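Local coordinates for protein VAL-1 (Chlorella virus, PDB 3GNE) that cleaves alginate as a family 14 polysaccharide lyase, presumably by beta-elimination, with a mode of action that depends on pH, at residues D185-V190 / K196-R201; Q137-L142 / I149-D154; L11-G16 / V24-S29. All blocks are in the same frame, centred on the assembly; numbering follows the deposited sequence. Where two conformers were deposited one is given.

Interaction 1: D185-V190 / K196-R201; sequences DGESYV and KEVLKR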
# COMPACT_ATOMS: atom_id res chain seq x y z
N ASP A 185 -16.11 -10.00 9.18
CA ASP A 185 -15.04 -10.71 9.87
C ASP A 185 -13.75 -10.63 9.04
O ASP A 185 -12.86 -11.42 9.29
CB ASP A 185 -15.39 -12.16 10.14
CG ASP A 185 -15.77 -12.95 8.90
OD1 ASP A 185 -15.90 -12.37 7.79
OD2 ASP A 185 -15.95 -14.18 9.06
N GLY A 186 -13.72 -9.68 8.09
CA GLY A 186 -12.46 -9.41 7.37
C GLY A 186 -11.53 -8.70 8.32
O GLY A 186 -11.87 -8.17 9.37
N GLU A 187 -10.25 -8.67 7.94
CA GLU A 187 -9.22 -8.11 8.78
C GLU A 187 -8.19 -7.36 7.95
O GLU A 187 -8.05 -7.58 6.73
CB GLU A 187 -8.44 -9.23 9.52
CG GLU A 187 -9.33 -10.13 10.34
CD GLU A 187 -8.56 -11.15 11.13
OE1 GLU A 187 -7.31 -11.20 11.07
OE2 GLU A 187 -9.20 -11.98 11.83
N SER A 188 -7.45 -6.52 8.65
CA SER A 188 -6.27 -5.86 8.10
C SER A 188 -5.20 -5.82 9.17
O SER A 188 -5.52 -5.76 10.34
CB SER A 188 -6.64 -4.42 7.71
OG SER A 188 -5.46 -3.81 7.18
N TYR A 189 -3.94 -5.85 8.78
CA TYR A 189 -2.92 -5.56 9.81
C TYR A 189 -1.79 -4.80 9.15
O TYR A 189 -1.55 -4.88 7.93
CB TYR A 189 -2.46 -6.84 10.49
CG TYR A 189 -1.60 -7.87 9.79
CD1 TYR A 189 -0.26 -7.69 9.35
CD2 TYR A 189 -2.12 -9.16 9.60
CE1 TYR A 189 0.48 -8.66 8.74
CE2 TYR A 189 -1.36 -10.17 9.01
CZ TYR A 189 -0.07 -9.92 8.58
OH TYR A 189 0.65 -10.95 8.00
N VAL A 190 -1.07 -4.05 9.97
CA VAL A 190 0.10 -3.28 9.56
C VAL A 190 1.19 -3.65 10.54
O VAL A 190 0.95 -3.72 11.75
CB VAL A 190 -0.16 -1.77 9.59
CG1 VAL A 190 1.14 -0.99 9.39
CG2 VAL A 190 -1.20 -1.44 8.51
N LYS A 196 3.10 -4.75 15.32
CA LYS A 196 1.93 -5.13 14.54
C LYS A 196 0.67 -4.59 15.18
O LYS A 196 0.50 -4.74 16.43
CB LYS A 196 1.84 -6.67 14.49
CG LYS A 196 0.66 -7.21 13.68
CD LYS A 196 0.77 -8.72 13.56
CE LYS A 196 -0.21 -9.46 12.69
NZ LYS A 196 0.19 -10.91 12.67
N GLU A 197 -0.21 -4.03 14.35
CA GLU A 197 -1.56 -3.68 14.77
C GLU A 197 -2.58 -4.32 13.83
O GLU A 197 -2.34 -4.40 12.61
CB GLU A 197 -1.80 -2.16 14.80
CG GLU A 197 -0.91 -1.41 15.82
CD GLU A 197 -1.19 -1.70 17.27
OE1 GLU A 197 -2.25 -2.23 17.62
OE2 GLU A 197 -0.32 -1.39 18.11
N VAL A 198 -3.69 -4.78 14.36
CA VAL A 198 -4.72 -5.47 13.63
C VAL A 198 -6.04 -4.73 13.74
O VAL A 198 -6.39 -4.20 14.82
CB VAL A 198 -4.88 -6.90 14.17
CG1 VAL A 198 -5.89 -7.70 13.36
CG2 VAL A 198 -3.51 -7.58 14.17
N LEU A 199 -6.77 -4.72 12.62
CA LEU A 199 -8.13 -4.18 12.59
C LEU A 199 -9.05 -5.34 12.22
O LEU A 199 -8.83 -5.95 11.12
CB LEU A 199 -8.28 -3.04 11.57
CG LEU A 199 -9.69 -2.48 11.35
CD1 LEU A 199 -10.23 -1.77 12.59
CD2 LEU A 199 -9.72 -1.56 10.14
N LYS A 200 -10.03 -5.70 13.03
CA LYS A 200 -10.94 -6.79 12.70
C LYS A 200 -12.32 -6.23 12.40
O LYS A 200 -12.62 -5.05 12.64
CB LYS A 200 -10.99 -7.77 13.89
CG LYS A 200 -9.66 -8.44 14.19
CD LYS A 200 -9.87 -9.65 15.11
CE LYS A 200 -8.58 -10.41 15.34
NZ LYS A 200 -8.73 -11.53 16.31
N ARG A 201 -13.18 -7.06 11.83
CA ARG A 201 -14.60 -6.75 11.61
C ARG A 201 -14.95 -5.97 10.35
O ARG A 201 -15.94 -5.24 10.23
CB ARG A 201 -15.13 -6.16 12.93
CG ARG A 201 -15.25 -7.29 13.98
CD ARG A 201 -14.24 -7.13 15.12
NE ARG A 201 -14.80 -7.57 16.40
CZ ARG A 201 -15.53 -6.84 17.23
NH1 ARG A 201 -15.81 -5.57 16.94
NH2 ARG A 201 -15.99 -7.37 18.36
O HOH W 1 -8.76 -13.23 14.05
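Lys196 lies across the Tyr189 ring, its CE 3.6 Å from the ring centroid and its NZ 4.2 Å from that same centroid, only 14° off the ring normal, so a CH-pi and a cation-pi contact share one face. Lys196 NZ also makes a weak hydrogen bond to Glu244 O. The ring is put there by chi1 71°, which sets CG between the backbone N and the carbonyl carbon, while the lysine reaches it with a fully extended chain. Tyr189 CB also meets Val198 CG2 at 3.9 Å. From Ser188 to Val190 the backbones form an antiparallel ladder. Ser188 and Leu199 are a hydrogen-bonded pair, and the bond from Leu199 N to Ser188 O is short and almost straight (2.8 Å, 175° at the hydrogen). Val190 and Glu197 form the next such pair, with Glu197 N 2.9 Å from Val190 O. Between them, CA-H groups of Tyr189 and Val198 lean on the carbonyl oxygens opposite.

Farther along the face that carries Tyr189 and Val198, the contact is looser and wetter. Glu187 and Lys200 run side by side, both pointing the same way, yet Glu187 OE2 and Lys200 NZ stay 4.5 Å apart, beyond a salt bridge. A water spans the gap, donating to Glu187 OE2 at 2.6 Å and accepting from Lys200 NZ at 2.8 Å. Glu187 OE1 is bonded to Tyr243 OH.

The hairpin 186-192/195-202 ends one sheet of the beta sandwich, with strand 166-173 on the other flank of 186-192. Ser188, Val190 and Leu199 face strand 125-130 of the facing seven-stranded sheet; Ser188 OG bonds to Asp127 there and to Asn115 on the adjoining strand 112-119. On the face of Tyr189, its OH bonds to Thr74 and Glu244 N, beside the C-terminal strand 231-241.

Interaction 2: Q137-L142 / I149-D154; sequences QKIPGL and IGFFQD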
# COMPACT_ATOMS: atom_id res chain seq x y z
N GLN A 137 -20.93 -1.74 7.01
CA GLN A 137 -19.75 -1.85 7.87
C GLN A 137 -20.21 -1.69 9.31
O GLN A 137 -21.23 -1.04 9.50
CB GLN A 137 -18.72 -0.76 7.57
CG GLN A 137 -18.22 -0.87 6.09
CD GLN A 137 -17.35 -2.10 5.84
OE1 GLN A 137 -16.94 -2.87 6.73
NE2 GLN A 137 -17.07 -2.27 4.52
N LYS A 138 -19.49 -2.24 10.26
CA LYS A 138 -19.80 -1.93 11.65
C LYS A 138 -18.76 -1.07 12.31
O LYS A 138 -18.95 -0.53 13.39
CB LYS A 138 -19.94 -3.24 12.45
CG LYS A 138 -18.63 -4.01 12.60
CD LYS A 138 -18.90 -5.31 13.34
CE LYS A 138 -18.36 -6.53 12.68
NZ LYS A 138 -18.17 -7.73 13.50
N ILE A 139 -17.59 -0.94 11.69
CA ILE A 139 -16.55 -0.06 12.23
C ILE A 139 -16.96 1.38 12.00
O ILE A 139 -17.18 1.81 10.87
CB ILE A 139 -15.22 -0.37 11.50
CG1 ILE A 139 -14.78 -1.82 11.81
CG2 ILE A 139 -14.16 0.65 11.79
CD1 ILE A 139 -13.76 -2.31 10.77
N PRO A 140 -17.06 2.17 13.07
CA PRO A 140 -17.51 3.55 12.88
C PRO A 140 -16.59 4.32 11.95
O PRO A 140 -15.37 4.24 12.09
CB PRO A 140 -17.41 4.16 14.28
CG PRO A 140 -17.56 2.95 15.18
CD PRO A 140 -16.84 1.82 14.49
N GLY A 141 -17.19 5.06 11.01
CA GLY A 141 -16.44 5.90 10.10
C GLY A 141 -15.80 5.13 8.94
O GLY A 141 -15.16 5.80 8.13
N LEU A 142 -16.01 3.80 8.85
CA LEU A 142 -15.51 3.08 7.64
C LEU A 142 -16.53 3.29 6.51
O LEU A 142 -17.40 2.46 6.27
CB LEU A 142 -15.27 1.63 7.96
CG LEU A 142 -14.59 0.84 6.83
CD1 LEU A 142 -13.31 1.53 6.36
CD2 LEU A 142 -14.30 -0.58 7.30
N ILE A 149 -10.04 5.95 4.64
CA ILE A 149 -10.17 5.92 6.09
C ILE A 149 -8.87 5.41 6.71
O ILE A 149 -8.38 4.32 6.37
CB ILE A 149 -11.35 5.01 6.51
CG1 ILE A 149 -12.60 5.22 5.67
CG2 ILE A 149 -11.62 5.19 8.00
CD1 ILE A 149 -13.15 6.63 5.63
N GLY A 150 -8.30 6.22 7.60
CA GLY A 150 -7.01 5.86 8.24
C GLY A 150 -7.25 5.17 9.57
O GLY A 150 -8.19 5.50 10.28
N PHE A 151 -6.35 4.21 9.84
CA PHE A 151 -6.32 3.53 11.14
C PHE A 151 -4.88 3.45 11.62
O PHE A 151 -3.95 3.43 10.80
CB PHE A 151 -6.86 2.09 11.05
CG PHE A 151 -8.34 2.10 10.64
CD1 PHE A 151 -9.30 2.07 11.64
CD2 PHE A 151 -8.70 2.12 9.31
CE1 PHE A 151 -10.64 2.08 11.32
CE2 PHE A 151 -10.04 2.13 8.98
CZ PHE A 151 -11.04 2.13 9.97
N PHE A 152 -4.73 3.40 12.96
CA PHE A 152 -3.45 3.14 13.62
C PHE A 152 -2.60 4.38 13.76
O PHE A 152 -1.43 4.26 14.14
CB PHE A 152 -2.64 2.00 13.01
CG PHE A 152 -3.39 0.72 12.72
CD1 PHE A 152 -4.37 0.26 13.58
CD2 PHE A 152 -3.06 -0.02 11.57
CE1 PHE A 152 -5.04 -0.91 13.30
CE2 PHE A 152 -3.73 -1.21 11.30
CZ PHE A 152 -4.70 -1.66 12.17
N GLN A 153 -3.17 5.57 13.55
CA GLN A 153 -2.30 6.74 13.67
C GLN A 153 -1.61 6.88 15.03
O GLN A 153 -0.47 7.32 15.11
CB GLN A 153 -3.11 8.00 13.38
CG GLN A 153 -2.14 9.15 13.09
CD GLN A 153 -2.97 10.41 12.86
OE1 GLN A 153 -3.66 10.88 13.79
NE2 GLN A 153 -2.85 10.91 11.66
N ASP A 154 -2.26 6.46 16.12
CA ASP A 154 -1.62 6.59 17.42
C ASP A 154 -0.64 5.49 17.73
O ASP A 154 0.03 5.53 18.76
CB ASP A 154 -2.71 6.66 18.51
CG ASP A 154 -3.40 8.02 18.61
OD1 ASP A 154 -2.85 8.98 18.03
OD2 ASP A 154 -4.47 8.08 19.28
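Leu142 N donates to Ile139 O at 3.1 Å, closing a type II beta turn whose end residues, Ile139 and Leu142, press against the strand, with Gly141 between them also in contact. Gly141 occupies the third position of the turn with positive phi (79°). Its carbonyl O looks out at Ile149, and three carbons of that side chain lie against it: CD1 comes to 3.3 Å of Gly141 O, with CG1 and CG2 of Ile149 a little farther off. Ile149 can bring its CD1 in because its chain is bent at chi2 (-57°), which turns the ethyl arm toward the carbonyl.

Beside this, Leu142 sends one methyl into the contact. Its CG stands opposite the backbone N (chi1 -173°), which carries CD1 over to Ile149 CG1 at 3.8 Å. The same CD1 reaches the rim of the Phe151 ring, lying near the ring plane 4.2 Å from CE2. From the other arm of the turn, Ile139 offers its CG2, 3.8 Å from Phe151 CE1 and almost as close to CZ, on an oblique approach. The far end of the phenyl ring is thus touched by two branched side chains, one on each arm of the turn.

Several neighbours complete the packing: Ile129 on strand 125-130 meets both Leu142 and Phe151, Leu199 touches Phe151, and Ile202 touches Ile139.

Across the two segments the chemistry is therefore mostly apolar, methyl against methylene and ring, with the Gly141 carbonyl O set against the Ile149 side chain, while the turn's hydrogen bond lies within one segment. Shape and dispersion, rather than directed bonds, probably hold the turn against the edge strand 149-151, and its own hydrogen bond probably helps keep Ile139 and Leu142 at the spacing that lets both reach Phe151.

Interaction 3: L11-G16 / V24-S29; sequences LLTKGG and VNMKKS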
# COMPACT_ATOMS: atom_id res chain seq x y z
N LEU A 11 13.93 -7.69 -12.70
CA LEU A 11 12.90 -8.00 -13.72
C LEU A 11 11.73 -7.00 -13.69
O LEU A 11 10.69 -7.27 -14.34
CB LEU A 11 12.36 -9.42 -13.41
CG LEU A 11 13.44 -10.53 -13.49
CD1 LEU A 11 12.80 -11.86 -13.09
CD2 LEU A 11 14.05 -10.61 -14.86
N LEU A 12 11.83 -5.88 -12.96
CA LEU A 12 10.68 -5.02 -12.74
C LEU A 12 9.98 -4.59 -14.04
O LEU A 12 8.75 -4.60 -14.03
CB LEU A 12 11.15 -3.76 -11.99
CG LEU A 12 9.99 -2.84 -11.53
CD1 LEU A 12 9.05 -3.53 -10.58
CD2 LEU A 12 10.64 -1.61 -10.92
N THR A 13 10.76 -4.28 -15.07
CA THR A 13 10.11 -3.82 -16.32
C THR A 13 10.19 -4.91 -17.38
O THR A 13 10.04 -4.57 -18.55
CB THR A 13 10.76 -2.54 -16.85
OG1 THR A 13 12.19 -2.79 -17.04
CG2 THR A 13 10.59 -1.38 -15.90
N LYS A 14 10.41 -6.17 -17.01
CA LYS A 14 10.51 -7.31 -17.90
C LYS A 14 9.51 -8.37 -17.45
O LYS A 14 9.69 -9.54 -17.79
CB LYS A 14 11.93 -7.92 -17.88
CG LYS A 14 13.01 -6.93 -18.22
CD LYS A 14 14.42 -7.57 -18.22
CE LYS A 14 15.41 -6.44 -17.94
NZ LYS A 14 16.82 -6.59 -18.36
N GLY A 15 8.47 -8.00 -16.71
CA GLY A 15 7.40 -8.91 -16.31
C GLY A 15 7.43 -9.33 -14.86
O GLY A 15 6.48 -9.91 -14.34
N GLY A 16 8.55 -9.04 -14.15
CA GLY A 16 8.56 -9.30 -12.73
C GLY A 16 8.64 -10.79 -12.40
O GLY A 16 8.36 -11.17 -11.24
N VAL A 24 4.12 -0.56 -15.04
CA VAL A 24 5.23 0.14 -14.32
C VAL A 24 5.31 1.57 -14.80
O VAL A 24 5.53 1.84 -15.99
CB VAL A 24 6.54 -0.59 -14.56
CG1 VAL A 24 7.69 0.08 -13.77
CG2 VAL A 24 6.46 -2.08 -14.18
N ASN A 25 5.14 2.50 -13.88
CA ASN A 25 5.46 3.91 -14.20
C ASN A 25 6.75 4.22 -13.44
O ASN A 25 6.69 4.45 -12.22
CB ASN A 25 4.38 4.87 -13.77
CG ASN A 25 3.15 4.76 -14.57
OD1 ASN A 25 2.85 5.59 -15.43
ND2 ASN A 25 2.40 3.68 -14.36
N MET A 26 7.88 4.20 -14.15
CA MET A 26 9.16 4.47 -13.49
C MET A 26 9.36 5.98 -13.24
O MET A 26 10.02 6.33 -12.27
CB MET A 26 10.35 3.95 -14.29
CG MET A 26 10.49 2.44 -14.33
SD MET A 26 10.47 1.63 -12.75
CE MET A 26 11.98 2.08 -11.89
N LYS A 27 8.81 6.80 -14.11
CA LYS A 27 8.92 8.27 -13.91
C LYS A 27 10.40 8.61 -13.84
O LYS A 27 11.16 8.23 -14.76
CB LYS A 27 8.10 8.74 -12.71
CG LYS A 27 6.60 8.41 -12.92
CD LYS A 27 5.87 8.81 -11.62
CE LYS A 27 4.43 8.55 -11.61
NZ LYS A 27 3.75 9.16 -10.47
N LYS A 28 10.84 9.33 -12.80
CA LYS A 28 12.24 9.69 -12.59
C LYS A 28 12.95 8.73 -11.65
O LYS A 28 14.09 9.00 -11.29
CB LYS A 28 12.35 11.11 -11.99
CG LYS A 28 11.95 12.15 -13.05
CD LYS A 28 12.17 13.54 -12.44
CE LYS A 28 11.92 14.55 -13.56
NZ LYS A 28 12.50 15.87 -13.16
N SER A 29 12.27 7.66 -11.27
CA SER A 29 12.87 6.67 -10.37
C SER A 29 13.71 5.66 -11.15
O SER A 29 13.63 5.60 -12.38
CB SER A 29 11.77 5.98 -9.58
OG SER A 29 11.06 6.95 -8.79
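A type I beta turn, Leu11 to Lys14, lies in the loop that leads into edge strand 21-25, and it folds back onto the end of that strand. Its second and third residues make the contact. Leu12 puts CD2 3.7 Å from Met26 SD, the thioether having bent round at chi2 and chi3 (-52° and -68°) to bring sulfur and CE up to the leucine; Met26 was modelled in two conformers, so the sulfur contact is doubtful. Next to it, Thr13 lays its methyl CG2 3.9 Å from Val24 CG1, the side chains crossing at about a right angle. Val24 turns its other methyl to the backbone, CG2 lying 3.4 Å from Leu12 O. Leu11 O takes Lys14 N at 2.9 Å, closing the turn, and also Gly16 N at 2.8 Å, the two arriving from opposite faces of its carbonyl plane.

Phe61, on the adjoining strand 59-63, touches both Leu12 and Val24 and extends the apolar patch. Beyond the strand a type II' turn, Met26 to Ser29, leads on to strand 30-34. This is the packing of a connecting loop over an outermost strand of a concanavalin-like beta sandwich.

How the interactions relate
From the N terminus, interaction 3 comes first: after strand 3-6 the loop at 11-16 closes back on the end of strand 21-25, an outermost strand of the seven-stranded sheet. Interaction 2 follows, folding the loop after strand 125-130 onto 149-151, the other outermost strand of that sheet. Interaction 1 then pairs 186-190 with 196-201 as a hairpin in the eight-stranded sheet. The three loops run in series, neither nesting nor crossing. Interactions 1 and 2 touch, with Ile139 and Phe152 against strand 195-202, and so bring the margins of both sheets together. Interaction 3 lies on the opposite side of the chain's centre, about 31 Å from interaction 1 and 33 Å from interaction 2, centre to centre.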